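Local coordinates for protein synaptotagmin-1 (Arabidopsis thaliana, PDB 7ATP) that helps to keep the plasma membrane intact during freezing and osmotic stress, and is represented here by its calcium-binding first C2 domain, at residues 29-34 with 54-59; 43-48 with 62-67; 71-76 with 94-99; 103-108 with 133-138. All blocks are in the same frame, centred on the assembly; numbering follows the deposited sequence.

Interaction 1: residues 29-34 with 54-59; sequences ADPFVK and LNPEWN. With CA (calcium ion), chain B.
The indole of W58 lies between V33 on one face and P56 on the other. V33 sends its CG2 methyl over the six-membered ring, 3.9 Å from that ring's centroid and 27° off its normal, in a CH-pi contact. This is the branch that lies anti to the carbonyl carbon, which leaves CG1 anti to the backbone N (chi1 -173°). The P56 ring covers the opposite face, with its CB 3.7 Å from the indole plane and displaced toward the rim. At the indole edge the backbone of P31 takes over: its O stands 3.7 Å from W58 CZ2. The pyrrole nitrogen NE1 turns elsewhere and donates to the carbonyl of T48.

The two strands belong to different sheets of the C2 beta-sandwich, and the axes of the short segments 31-34 and 57-59 come within 9.4 Å at 34°, so the strands do not pair and the gap is filled mainly by side chains. Toward the loops the indole gives way to the two prolines, P31 CG meeting P56 CG at 3.5 Å, and then to A29 CB against L54 CD2 at 3.9 Å. Next to this apolar seam D30 faces away and binds the calcium ion through OD2 at 2.4 Å. Its OD1 accepts the backbone N-H of K52, which restrains rotation of the carboxylate, while D24, D80, E82 and W81 O are among the other ligands.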
loop_
_atom_site.group_PDB
_atom_site.type_symbol
_atom_site.label_atom_id
_atom_site.label_comp_id
_atom_site.label_asym_id
_atom_site.label_seq_id
_atom_site.Cartn_x
_atom_site.Cartn_y
_atom_site.Cartn_z
ATOM N N ALA A 29 6.516 4.125 -15.921
ATOM C CA ALA A 29 6.768 4.570 -14.558
ATOM C C ALA A 29 7.575 3.469 -13.886
ATOM O O ALA A 29 7.706 2.362 -14.408
ATOM C CB ALA A 29 5.467 4.852 -13.788
ATOM N N ASP A 30 8.105 3.776 -12.715
ATOM C CA ASP A 30 8.855 2.811 -11.913
ATOM C C ASP A 30 8.181 2.743 -10.557
ATOM O O ASP A 30 8.682 3.301 -9.576
ATOM C CB ASP A 30 10.317 3.239 -11.815
ATOM C CG ASP A 30 10.888 3.671 -13.173
ATOM O OD1 ASP A 30 11.024 2.805 -14.060
ATOM O OD2 ASP A 30 11.188 4.876 -13.395
ATOM N N PRO A 31 7.013 2.095 -10.474
ATOM C CA PRO A 31 6.213 2.189 -9.254
ATOM C C PRO A 31 6.841 1.423 -8.117
ATOM O O PRO A 31 7.505 0.407 -8.310
ATOM C CB PRO A 31 4.867 1.579 -9.657
ATOM C CG PRO A 31 5.174 0.724 -10.801
ATOM C CD PRO A 31 6.264 1.440 -11.549
ATOM N N PHE A 32 6.650 1.954 -6.913
ATOM C CA PHE A 32 6.770 1.188 -5.687
ATOM C C PHE A 32 5.717 1.733 -4.746
ATOM O O PHE A 32 5.124 2.782 -5.002
ATOM C CB PHE A 32 8.168 1.258 -5.071
ATOM C CG PHE A 32 8.568 2.649 -4.617
ATOM C CD1 PHE A 32 9.032 3.588 -5.530
ATOM C CD2 PHE A 32 8.524 2.990 -3.279
ATOM C CE1 PHE A 32 9.426 4.851 -5.112
ATOM C CE2 PHE A 32 8.908 4.255 -2.851
ATOM C CZ PHE A 32 9.352 5.192 -3.774
ATOM N N VAL A 33 5.453 1.007 -3.669
ATOM C CA VAL A 33 4.368 1.357 -2.760
ATOM C C VAL A 33 4.929 1.606 -1.371
ATOM O O VAL A 33 5.746 0.822 -0.873
ATOM C CB VAL A 33 3.303 0.248 -2.700
ATOM C CG1 VAL A 33 2.137 0.728 -1.894
ATOM C CG2 VAL A 33 2.873 -0.130 -4.081
ATOM N N LYS A 34 4.462 2.674 -0.729
ATOM C CA LYS A 34 4.794 2.951 0.659
ATOM C C LYS A 34 3.590 2.620 1.516
ATOM O O LYS A 34 2.479 3.078 1.233
ATOM C CB LYS A 34 5.184 4.411 0.873
ATOM C CG LYS A 34 5.835 4.686 2.211
ATOM C CD LYS A 34 6.424 6.117 2.270
ATOM C CE LYS A 34 5.416 7.130 2.840
ATOM N NZ LYS A 34 5.932 7.804 4.078
ATOM N N LEU A 54 3.782 -0.534 -15.850
ATOM C CA LEU A 54 2.527 0.095 -15.452
ATOM C C LEU A 54 1.523 -0.895 -14.869
ATOM O O LEU A 54 0.445 -0.488 -14.423
ATOM C CB LEU A 54 1.901 0.827 -16.635
ATOM C CG LEU A 54 2.534 2.160 -17.031
ATOM C CD1 LEU A 54 1.649 2.800 -18.059
ATOM C CD2 LEU A 54 2.701 3.084 -15.847
ATOM N N ASN A 55 1.846 -2.175 -14.855
ATOM C CA ASN A 55 1.033 -3.173 -14.171
ATOM C C ASN A 55 1.941 -4.034 -13.303
ATOM O O ASN A 55 2.177 -5.193 -13.609
ATOM C CB ASN A 55 0.284 -4.022 -15.191
ATOM C CG ASN A 55 -0.541 -3.177 -16.136
ATOM O OD1 ASN A 55 -1.662 -2.781 -15.813
ATOM N ND2 ASN A 55 0.018 -2.876 -17.301
ATOM N N PRO A 56 2.509 -3.463 -12.242
ATOM C CA PRO A 56 3.495 -4.230 -11.466
ATOM C C PRO A 56 2.828 -5.242 -10.573
ATOM O O PRO A 56 1.751 -5.010 -10.023
ATOM C CB PRO A 56 4.194 -3.164 -10.626
ATOM C CG PRO A 56 3.138 -2.104 -10.451
ATOM C CD PRO A 56 2.311 -2.110 -11.706
ATOM N N GLU A 57 3.522 -6.347 -10.371
ATOM C CA GLU A 57 3.095 -7.373 -9.446
ATOM C C GLU A 57 4.202 -7.552 -8.430
ATOM O O GLU A 57 5.330 -7.888 -8.795
ATOM C CB GLU A 57 2.804 -8.681 -10.182
ATOM C CG GLU A 57 1.561 -8.592 -11.054
ATOM C CD GLU A 57 1.169 -9.928 -11.657
ATOM O OE1 GLU A 57 1.560 -10.215 -12.818
ATOM O OE2 GLU A 57 0.477 -10.696 -10.956
ATOM N N TRP A 58 3.877 -7.353 -7.161
ATOM C CA TRP A 58 4.850 -7.550 -6.109
ATOM C C TRP A 58 4.611 -8.823 -5.329
ATOM O O TRP A 58 5.540 -9.598 -5.118
ATOM C CB TRP A 58 4.833 -6.376 -5.131
ATOM C CG TRP A 58 5.269 -5.116 -5.698
ATOM C CD1 TRP A 58 6.560 -4.682 -5.842
ATOM C CD2 TRP A 58 4.434 -4.059 -6.165
ATOM N NE1 TRP A 58 6.560 -3.435 -6.377
ATOM C CE2 TRP A 58 5.275 -3.024 -6.587
ATOM C CE3 TRP A 58 3.060 -3.892 -6.272
ATOM C CZ2 TRP A 58 4.799 -1.851 -7.125
ATOM C CZ3 TRP A 58 2.576 -2.714 -6.790
ATOM C CH2 TRP A 58 3.442 -1.711 -7.217
ATOM N N ASN A 59 3.386 -9.040 -4.863
ATOM C CA ASN A 59 3.127 -10.109 -3.920
ATOM C C ASN A 59 4.075 -10.015 -2.732
ATOM O O ASN A 59 4.673 -11.003 -2.297
ATOM C CB ASN A 59 3.233 -11.463 -4.610
ATOM C CG ASN A 59 2.037 -11.730 -5.495
ATOM O OD1 ASN A 59 0.895 -11.377 -5.144
ATOM N ND2 ASN A 59 2.280 -12.323 -6.654
HETATM CA CA CA B . 10.359 7.112 -13.125
HETATM O O HOH W 1 12.379 7.398 -14.089
#

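Interaction 2: residues 43-48 with 62-67; sequences PSKKTT and FKFSVR
K45 meets F62 and F64 along nearly the whole of its side chain, which can be traced atom by atom. CB rests 3.6 Å from F62 CD1, and CG comes closer to the same atom, at 3.4 Å. A bend at chi2 (88°) then turns the chain from the first ring to the second, where CD packs against F64 CE2 at 3.6 Å. CE passes near the K63 carbonyl, and a further bend at chi4 (-62°) delivers NZ to K63 O, 2.9 Å away. That hydrogen bond is not straight on: NZ is tilted out of the carbonyl plane. The same nitrogen stands over the face of F64, 4.8 Å from the ring centroid and close to its normal, a cation-pi arrangement.

Farther along, the F62 ring reaches T47, whose CG2 lies 3.8 Å from F62 CE2. The two side chains meet at about a right angle. T47 OG1 serves the backbone, donating to T48 O and accepting the N-H of V33. In the C2 sandwich the strands 45-46 and 57-66 are outermost in opposite sheets, and this contact bridges them at one edge.

Chemically, the lysine plays two parts. Its methylenes lie along both rings, passing from F62 to F64, whereas its ammonium, presumably charged, draws on a carbonyl dipole and a pi face at once, which probably steadies this bent conformation in a partly exposed setting.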
loop_
_atom_site.group_PDB
_atom_site.type_symbol
_atom_site.label_atom_id
_atom_site.label_comp_id
_atom_site.label_asym_id
_atom_site.label_seq_id
_atom_site.Cartn_x
_atom_site.Cartn_y
_atom_site.Cartn_z
ATOM N N PRO A 43 9.359 3.471 10.818
ATOM C CA PRO A 43 9.569 3.773 9.396
ATOM C C PRO A 43 8.523 3.073 8.548
ATOM O O PRO A 43 8.201 1.904 8.773
ATOM C CB PRO A 43 10.976 3.229 9.118
ATOM C CG PRO A 43 11.666 3.298 10.417
ATOM C CD PRO A 43 10.618 3.096 11.489
ATOM N N SER A 44 7.971 3.802 7.586
ATOM C CA SER A 44 7.019 3.184 6.686
ATOM C C SER A 44 7.694 2.058 5.906
ATOM O O SER A 44 8.924 1.961 5.831
ATOM C CB SER A 44 6.432 4.228 5.743
ATOM O OG SER A 44 7.464 4.947 5.088
ATOM N N LYS A 45 6.881 1.187 5.335
ATOM C CA LYS A 45 7.410 0.114 4.513
ATOM C C LYS A 45 7.314 0.489 3.039
ATOM O O LYS A 45 6.455 1.272 2.633
ATOM C CB LYS A 45 6.678 -1.195 4.788
ATOM C CG LYS A 45 7.270 -2.018 5.961
ATOM C CD LYS A 45 6.687 -1.647 7.311
ATOM C CE LYS A 45 7.238 -2.550 8.435
ATOM N NZ LYS A 45 6.927 -4.019 8.296
ATOM N N LYS A 46 8.229 -0.057 2.247
ATOM C CA LYS A 46 8.258 0.171 0.814
ATOM C C LYS A 46 8.479 -1.150 0.094
ATOM O O LYS A 46 9.322 -1.957 0.492
ATOM C CB LYS A 46 9.378 1.161 0.397
ATOM C CG LYS A 46 9.265 2.574 0.998
ATOM C CD LYS A 46 10.600 3.314 0.824
ATOM C CE LYS A 46 10.620 4.714 1.461
ATOM N NZ LYS A 46 11.604 5.601 0.728
ATOM N N THR A 47 7.727 -1.360 -0.974
ATOM C CA THR A 47 7.976 -2.522 -1.789
ATOM C C THR A 47 9.173 -2.279 -2.685
ATOM O O THR A 47 9.695 -1.156 -2.807
ATOM C CB THR A 47 6.806 -2.797 -2.692
ATOM O OG1 THR A 47 6.675 -1.672 -3.572
ATOM C CG2 THR A 47 5.535 -2.947 -1.878
ATOM N N THR A 48 9.577 -3.349 -3.344
ATOM C CA THR A 48 10.530 -3.232 -4.435
ATOM C C THR A 48 10.018 -2.265 -5.500
ATOM O O THR A 48 8.817 -1.994 -5.595
ATOM C CB THR A 48 10.770 -4.602 -5.003
ATOM O OG1 THR A 48 11.098 -5.461 -3.924
ATOM C CG2 THR A 48 11.920 -4.582 -5.938
ATOM N N PHE A 62 4.192 -7.554 4.280
ATOM C CA PHE A 62 4.711 -6.793 5.401
ATOM C C PHE A 62 3.825 -7.078 6.604
ATOM O O PHE A 62 2.719 -7.594 6.459
ATOM C CB PHE A 62 4.746 -5.301 5.076
ATOM C CG PHE A 62 5.469 -5.004 3.797
ATOM C CD1 PHE A 62 6.806 -4.659 3.812
ATOM C CD2 PHE A 62 4.827 -5.146 2.578
ATOM C CE1 PHE A 62 7.509 -4.416 2.610
ATOM C CE2 PHE A 62 5.499 -4.914 1.384
ATOM C CZ PHE A 62 6.853 -4.540 1.393
ATOM N N LYS A 63 4.323 -6.751 7.793
ATOM C CA LYS A 63 3.567 -6.927 9.018
ATOM C C LYS A 63 3.722 -5.694 9.887
ATOM O O LYS A 63 4.778 -5.054 9.902
ATOM C CB LYS A 63 4.008 -8.185 9.801
ATOM C CG LYS A 63 5.288 -8.013 10.600
ATOM C CD LYS A 63 5.548 -9.216 11.473
ATOM C CE LYS A 63 5.427 -10.485 10.661
ATOM N NZ LYS A 63 6.673 -11.289 10.725
ATOM N N PHE A 64 2.656 -5.387 10.628
ATOM C CA PHE A 64 2.562 -4.179 11.429
ATOM C C PHE A 64 2.047 -4.490 12.826
ATOM O O PHE A 64 1.073 -5.232 12.986
ATOM C CB PHE A 64 1.617 -3.175 10.787
ATOM C CG PHE A 64 2.065 -2.702 9.466
ATOM C CD1 PHE A 64 1.697 -3.371 8.319
ATOM C CD2 PHE A 64 2.861 -1.573 9.365
ATOM C CE1 PHE A 64 2.110 -2.920 7.100
ATOM C CE2 PHE A 64 3.278 -1.117 8.148
ATOM C CZ PHE A 64 2.907 -1.787 7.013
ATOM N N SER A 65 2.679 -3.870 13.827
ATOM C CA SER A 65 2.243 -3.972 15.216
ATOM C C SER A 65 0.976 -3.157 15.412
ATOM O O SER A 65 1.011 -1.922 15.360
ATOM C CB SER A 65 3.342 -3.483 16.152
ATOM O OG SER A 65 3.886 -4.556 16.893
ATOM N N VAL A 66 -0.142 -3.841 15.644
ATOM C CA VAL A 66 -1.413 -3.171 15.897
ATOM C C VAL A 66 -1.499 -2.789 17.367
ATOM O O VAL A 66 -1.271 -3.620 18.254
ATOM C CB VAL A 66 -2.592 -4.069 15.497
ATOM C CG1 VAL A 66 -3.913 -3.366 15.790
ATOM C CG2 VAL A 66 -2.490 -4.437 14.043
ATOM N N ARG A 67 -1.822 -1.526 17.632
ATOM C CA ARG A 67 -2.136 -1.095 18.986
ATOM C C ARG A 67 -3.639 -0.996 19.225
ATOM O O ARG A 67 -4.119 -1.439 20.270
ATOM C CB ARG A 67 -1.445 0.240 19.296
ATOM C CG ARG A 67 0.043 0.103 19.666
ATOM C CD ARG A 67 0.963 0.138 18.440
ATOM N NE ARG A 67 2.295 -0.421 18.701
ATOM C CZ ARG A 67 3.365 0.291 19.052
ATOM N NH1 ARG A 67 4.529 -0.314 19.258
ATOM N NH2 ARG A 67 3.278 1.607 19.198
#

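Interaction 3: residues 71-76 with 94-99; sequences TQVLEF and VLALKE
V73 and V94 meet diagonally on one face of the antiparallel hairpin of strands 73-80 and 88-96, at one margin of a sheet in the C2 beta-sandwich; the direct partner of V73 is A96, in a non-hydrogen-bonded pair. With CG1 anti to the backbone N (chi1 163°), the two V73 methyls spread along the neighbouring strand, CG1 toward L95 O and V94 CB, the latter at 3.6 Å, and CG2 toward A96. E75 shares this face, the aliphatic part of its chain running beside V94.

L74 and L95 emerge from the other face, as a hydrogen-bonded pair, and turn into the interior. There L95 is met by the edge of the F76 ring: F76 CE2 approaches L95 CB at 4.0 Å, close to the ring plane. Beyond that pair lies the second sheet, where L95 packs on F108 and V134 and F76 on V134.

Where the hairpin strand leaves the sheet, L97 folds back over Q72, its CD1 3.8 Å from Q72 CB. L97 is the second residue of a type I turn from A96 to E99, and its backbone bond from N to Q72 O is weak. The Q72 amide reaches away from the hairpin, its OE1 accepting the N-H groups of R67 and D68 and its NE2 donating to S38 O.

L74 O gathers two contacts: L95 N donates to it from 2.7 Å, and V94 CA adds a CH...O approach at 3.1 Å.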
loop_
_atom_site.group_PDB
_atom_site.type_symbol
_atom_site.label_atom_id
_atom_site.label_comp_id
_atom_site.label_asym_id
_atom_site.label_seq_id
_atom_site.Cartn_x
_atom_site.Cartn_y
_atom_site.Cartn_z
ATOM N N THR A 71 -9.262 1.945 15.500
ATOM C CA THR A 71 -8.724 3.288 15.371
ATOM C C THR A 71 -7.769 3.414 14.196
ATOM O O THR A 71 -7.945 4.281 13.336
ATOM C CB THR A 71 -7.988 3.679 16.654
ATOM O OG1 THR A 71 -8.783 3.317 17.787
ATOM C CG2 THR A 71 -7.710 5.169 16.676
ATOM N N GLN A 72 -6.759 2.554 14.150
ATOM C CA GLN A 72 -5.668 2.722 13.211
ATOM C C GLN A 72 -6.119 2.413 11.786
ATOM O O GLN A 72 -7.073 1.666 11.546
ATOM C CB GLN A 72 -4.484 1.847 13.622
ATOM C CG GLN A 72 -3.663 2.460 14.750
ATOM C CD GLN A 72 -2.616 1.519 15.314
ATOM O OE1 GLN A 72 -2.912 0.369 15.636
ATOM N NE2 GLN A 72 -1.385 2.005 15.444
ATOM N N VAL A 73 -5.422 3.024 10.832
ATOM C CA VAL A 73 -5.759 2.948 9.416
ATOM C C VAL A 73 -4.469 2.777 8.625
ATOM O O VAL A 73 -3.445 3.384 8.952
ATOM C CB VAL A 73 -6.519 4.210 8.971
ATOM C CG1 VAL A 73 -6.515 4.350 7.461
ATOM C CG2 VAL A 73 -7.932 4.176 9.503
ATOM N N LEU A 74 -4.516 1.950 7.584
ATOM C CA LEU A 74 -3.371 1.750 6.706
ATOM C C LEU A 74 -3.364 2.777 5.583
ATOM O O LEU A 74 -4.394 3.018 4.952
ATOM C CB LEU A 74 -3.393 0.346 6.118
ATOM C CG LEU A 74 -2.739 -0.653 7.052
ATOM C CD1 LEU A 74 -2.729 -2.020 6.411
ATOM C CD2 LEU A 74 -1.336 -0.215 7.425
ATOM N N GLU A 75 -2.199 3.365 5.331
ATOM C CA GLU A 75 -2.006 4.341 4.269
ATOM C C GLU A 75 -1.098 3.725 3.207
ATOM O O GLU A 75 0.039 3.349 3.507
ATOM C CB GLU A 75 -1.398 5.624 4.836
ATOM C CG GLU A 75 -2.049 6.101 6.142
ATOM C CD GLU A 75 -1.195 7.115 6.924
ATOM O OE1 GLU A 75 0.022 7.216 6.642
ATOM O OE2 GLU A 75 -1.740 7.810 7.825
ATOM N N PHE A 76 -1.607 3.592 1.983
ATOM C CA PHE A 76 -0.853 3.068 0.846
ATOM C C PHE A 76 -0.575 4.209 -0.115
ATOM O O PHE A 76 -1.514 4.834 -0.613
ATOM C CB PHE A 76 -1.626 1.978 0.112
ATOM C CG PHE A 76 -1.901 0.762 0.942
ATOM C CD1 PHE A 76 -1.077 -0.342 0.865
ATOM C CD2 PHE A 76 -2.983 0.727 1.791
ATOM C CE1 PHE A 76 -1.300 -1.435 1.616
ATOM C CE2 PHE A 76 -3.228 -0.388 2.555
ATOM C CZ PHE A 76 -2.389 -1.476 2.471
ATOM N N VAL A 94 -6.346 4.959 1.618
ATOM C CA VAL A 94 -6.274 4.428 2.968
ATOM C C VAL A 94 -7.155 3.195 3.047
ATOM O O VAL A 94 -8.024 2.967 2.202
ATOM C CB VAL A 94 -6.697 5.448 4.036
ATOM C CG1 VAL A 94 -5.797 6.663 3.971
ATOM C CG2 VAL A 94 -8.141 5.820 3.841
ATOM N N LEU A 95 -6.920 2.401 4.089
ATOM C CA LEU A 95 -7.711 1.204 4.345
ATOM C C LEU A 95 -7.839 1.048 5.853
ATOM O O LEU A 95 -6.826 0.963 6.554
ATOM C CB LEU A 95 -7.063 -0.024 3.715
ATOM C CG LEU A 95 -7.887 -1.309 3.717
ATOM C CD1 LEU A 95 -9.331 -1.035 3.311
ATOM C CD2 LEU A 95 -7.246 -2.339 2.793
ATOM N N ALA A 96 -9.078 1.026 6.345
ATOM C CA ALA A 96 -9.338 1.025 7.778
ATOM C C ALA A 96 -9.191 -0.379 8.339
ATOM O O ALA A 96 -9.674 -1.348 7.746
ATOM C CB ALA A 96 -10.739 1.561 8.066
ATOM N N LEU A 97 -8.532 -0.485 9.493
ATOM C CA LEU A 97 -8.358 -1.782 10.134
ATOM C C LEU A 97 -9.649 -2.329 10.752
ATOM O O LEU A 97 -9.685 -3.501 11.152
ATOM C CB LEU A 97 -7.251 -1.690 11.187
ATOM C CG LEU A 97 -5.808 -1.685 10.660
ATOM C CD1 LEU A 97 -4.783 -1.494 11.774
ATOM C CD2 LEU A 97 -5.523 -2.968 9.911
ATOM N N LYS A 98 -10.712 -1.532 10.836
ATOM C CA LYS A 98 -11.991 -2.092 11.258
ATOM C C LYS A 98 -12.599 -2.998 10.196
ATOM O O LYS A 98 -13.561 -3.712 10.492
ATOM C CB LYS A 98 -12.968 -0.973 11.609
ATOM C CG LYS A 98 -13.500 -0.233 10.406
ATOM C CD LYS A 98 -13.961 1.161 10.800
ATOM C CE LYS A 98 -14.285 2.009 9.577
ATOM N NZ LYS A 98 -14.986 3.284 9.932
ATOM N N GLU A 99 -12.032 -3.013 8.985
ATOM C CA GLU A 99 -12.591 -3.723 7.841
ATOM C C GLU A 99 -12.152 -5.186 7.757
ATOM O O GLU A 99 -12.043 -5.726 6.648
ATOM C CB GLU A 99 -12.216 -2.986 6.555
ATOM C CG GLU A 99 -13.321 -2.134 5.980
ATOM C CD GLU A 99 -14.346 -2.960 5.227
ATOM O OE1 GLU A 99 -14.153 -4.190 5.111
ATOM O OE2 GLU A 99 -15.343 -2.382 4.745
#

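Interaction 4: residues 103-108 with 133-138; sequences DEHKAF and EVELLY
F108 has the most surface buried in this antiparallel pairing, which sets strand 106-111 at the margin of a four-stranded sheet of the C2 sandwich. Its CG lies anti to the carbonyl carbon (chi1 -60°), and the ring presents an edge to strand 131-140: CE2 stands 4.2 Å from L136 CB, the side chains crossing at about a right angle. Nearer the backbone, F108 CB packs on V134 CG2 at 3.9 Å. The same face looks inward, where the other sheet covers it, L95 also reaching L136.

H105 and L137 meet on the other face of the sheet. L137 lays CD1 over the imidazole, 3.7 Å from its centroid and 20° off the normal, a CH-pi contact. E135 OE1 comes 3.2 Å from H105 NE2, but the donor geometry is too poor for a hydrogen bond. The ring and carboxylate planes stand 72° apart. Paired backbone bonds link K106 with L136 and F108 with V134; before H105 in the chain, D103 N donates to Y138 O at 2.8 Å.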
loop_
_atom_site.group_PDB
_atom_site.type_symbol
_atom_site.label_atom_id
_atom_site.label_comp_id
_atom_site.label_asym_id
_atom_site.label_seq_id
_atom_site.Cartn_x
_atom_site.Cartn_y
_atom_site.Cartn_z
ATOM N N ASP A 103 -7.921 -13.992 11.493
ATOM C CA ASP A 103 -7.730 -15.316 10.899
ATOM C C ASP A 103 -8.512 -15.502 9.601
ATOM O O ASP A 103 -8.990 -16.601 9.317
ATOM C CB ASP A 103 -8.092 -16.425 11.892
ATOM C CG ASP A 103 -7.471 -16.208 13.253
ATOM O OD1 ASP A 103 -6.263 -15.911 13.315
ATOM O OD2 ASP A 103 -8.200 -16.318 14.262
ATOM N N GLU A 104 -8.644 -14.454 8.789
ATOM C CA GLU A 104 -9.334 -14.573 7.511
ATOM C C GLU A 104 -8.589 -13.781 6.447
ATOM O O GLU A 104 -8.263 -12.609 6.648
ATOM C CB GLU A 104 -10.786 -14.094 7.617
ATOM C CG GLU A 104 -11.797 -14.963 6.857
ATOM C CD GLU A 104 -11.765 -14.739 5.351
ATOM O OE1 GLU A 104 -11.778 -15.734 4.587
ATOM O OE2 GLU A 104 -11.732 -13.562 4.934
ATOM N N HIS A 105 -8.332 -14.436 5.317
ATOM C CA HIS A 105 -7.561 -13.882 4.205
ATOM C C HIS A 105 -8.488 -12.984 3.395
ATOM O O HIS A 105 -9.274 -13.467 2.577
ATOM C CB HIS A 105 -7.002 -15.015 3.351
ATOM C CG HIS A 105 -5.516 -14.990 3.183
ATOM N ND1 HIS A 105 -4.706 -16.028 3.586
ATOM C CD2 HIS A 105 -4.698 -14.072 2.616
ATOM C CE1 HIS A 105 -3.450 -15.744 3.292
ATOM N NE2 HIS A 105 -3.418 -14.562 2.703
ATOM N N LYS A 106 -8.401 -11.674 3.613
ATOM C CA LYS A 106 -9.315 -10.714 3.004
ATOM C C LYS A 106 -8.575 -9.833 2.008
ATOM O O LYS A 106 -7.585 -9.184 2.358
ATOM C CB LYS A 106 -9.990 -9.845 4.070
ATOM C CG LYS A 106 -11.298 -9.190 3.613
ATOM C CD LYS A 106 -12.095 -8.650 4.796
ATOM C CE LYS A 106 -13.564 -8.488 4.447
ATOM N NZ LYS A 106 -13.757 -7.635 3.248
ATOM N N ALA A 107 -9.069 -9.792 0.779
ATOM C CA ALA A 107 -8.468 -8.972 -0.258
ATOM C C ALA A 107 -9.186 -7.639 -0.359
ATOM O O ALA A 107 -10.295 -7.458 0.138
ATOM C CB ALA A 107 -8.513 -9.691 -1.603
ATOM N N PHE A 108 -8.537 -6.691 -1.019
ATOM C CA PHE A 108 -9.165 -5.405 -1.271
ATOM C C PHE A 108 -8.619 -4.853 -2.575
ATOM O O PHE A 108 -7.548 -5.247 -3.041
ATOM C CB PHE A 108 -8.909 -4.396 -0.144
ATOM C CG PHE A 108 -9.418 -4.829 1.195
ATOM C CD1 PHE A 108 -10.690 -4.484 1.606
ATOM C CD2 PHE A 108 -8.612 -5.559 2.049
ATOM C CE1 PHE A 108 -11.156 -4.873 2.835
ATOM C CE2 PHE A 108 -9.065 -5.949 3.273
ATOM C CZ PHE A 108 -10.347 -5.609 3.674
ATOM N N GLU A 133 -4.299 -3.617 -5.509
ATOM C CA GLU A 133 -4.882 -4.770 -4.828
ATOM C C GLU A 133 -4.019 -5.140 -3.632
ATOM O O GLU A 133 -2.805 -5.301 -3.764
ATOM C CB GLU A 133 -4.983 -5.970 -5.769
ATOM C CG GLU A 133 -5.841 -5.749 -7.019
ATOM C CD GLU A 133 -5.802 -6.936 -7.996
ATOM O OE1 GLU A 133 -5.172 -7.974 -7.669
ATOM O OE2 GLU A 133 -6.398 -6.828 -9.097
ATOM N N VAL A 134 -4.638 -5.267 -2.468
ATOM C CA VAL A 134 -3.922 -5.681 -1.272
ATOM C C VAL A 134 -4.714 -6.793 -0.603
ATOM O O VAL A 134 -5.906 -6.963 -0.852
ATOM C CB VAL A 134 -3.703 -4.511 -0.302
ATOM C CG1 VAL A 134 -2.742 -3.497 -0.899
ATOM C CG2 VAL A 134 -5.014 -3.839 -0.025
ATOM N N GLU A 135 -4.027 -7.576 0.230
ATOM C CA GLU A 135 -4.637 -8.571 1.107
ATOM C C GLU A 135 -4.216 -8.286 2.534
ATOM O O GLU A 135 -3.069 -7.904 2.790
ATOM C CB GLU A 135 -4.225 -10.013 0.782
ATOM C CG GLU A 135 -4.889 -10.638 -0.426
ATOM C CD GLU A 135 -4.240 -11.959 -0.816
ATOM O OE1 GLU A 135 -3.868 -12.736 0.098
ATOM O OE2 GLU A 135 -4.086 -12.211 -2.035
ATOM N N LEU A 136 -5.146 -8.480 3.456
ATOM C CA LEU A 136 -4.894 -8.297 4.869
ATOM C C LEU A 136 -5.275 -9.554 5.631
ATOM O O LEU A 136 -6.252 -10.227 5.298
ATOM C CB LEU A 136 -5.684 -7.129 5.419
ATOM C CG LEU A 136 -4.981 -5.790 5.323
ATOM C CD1 LEU A 136 -4.817 -5.352 3.889
ATOM C CD2 LEU A 136 -5.818 -4.800 6.071
ATOM N N LEU A 137 -4.494 -9.853 6.666
ATOM C CA LEU A 137 -4.796 -10.957 7.570
ATOM C C LEU A 137 -4.433 -10.487 8.970
ATOM O O LEU A 137 -3.264 -10.192 9.243
ATOM C CB LEU A 137 -4.025 -12.213 7.177
ATOM C CG LEU A 137 -4.373 -13.552 7.809
ATOM C CD1 LEU A 137 -4.207 -14.663 6.776
ATOM C CD2 LEU A 137 -3.466 -13.787 8.999
ATOM N N TYR A 138 -5.436 -10.374 9.832
ATOM C CA TYR A 138 -5.253 -9.922 11.202
ATOM C C TYR A 138 -5.137 -11.118 12.128
ATOM O O TYR A 138 -5.883 -12.089 11.998
ATOM C CB TYR A 138 -6.410 -9.044 11.669
ATOM C CG TYR A 138 -6.208 -8.525 13.070
ATOM C CD1 TYR A 138 -4.979 -8.026 13.467
ATOM C CD2 TYR A 138 -7.244 -8.527 13.995
ATOM C CE1 TYR A 138 -4.773 -7.545 14.738
ATOM C CE2 TYR A 138 -7.052 -8.047 15.278
ATOM C CZ TYR A 138 -5.810 -7.554 15.645
ATOM O OH TYR A 138 -5.596 -7.071 16.920
#

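How the interactions relate
The four contacts sample one beta-sandwich, two joining its sheets and two lying within them. Interactions 1 and 2 both use strand 57-66 and share two bonds, W58 NE1 to T48 O at 2.8 Å and V33 N to T47 OG1 at 2.9 Å. Interaction 2 is linked to interaction 3 by R67 N and Q72 OE1, 3.0 Å apart. Interactions 3 and 4, one in each sheet, meet in the core where L95 CD2 packs on F108 CD2 at 3.6 Å. Interaction 1 alone contains a calcium ligand; in interaction 2 the T47 side chain is about 13 Å from a calcium ion, and interactions 3 and 4 lie away from the metal-binding loops.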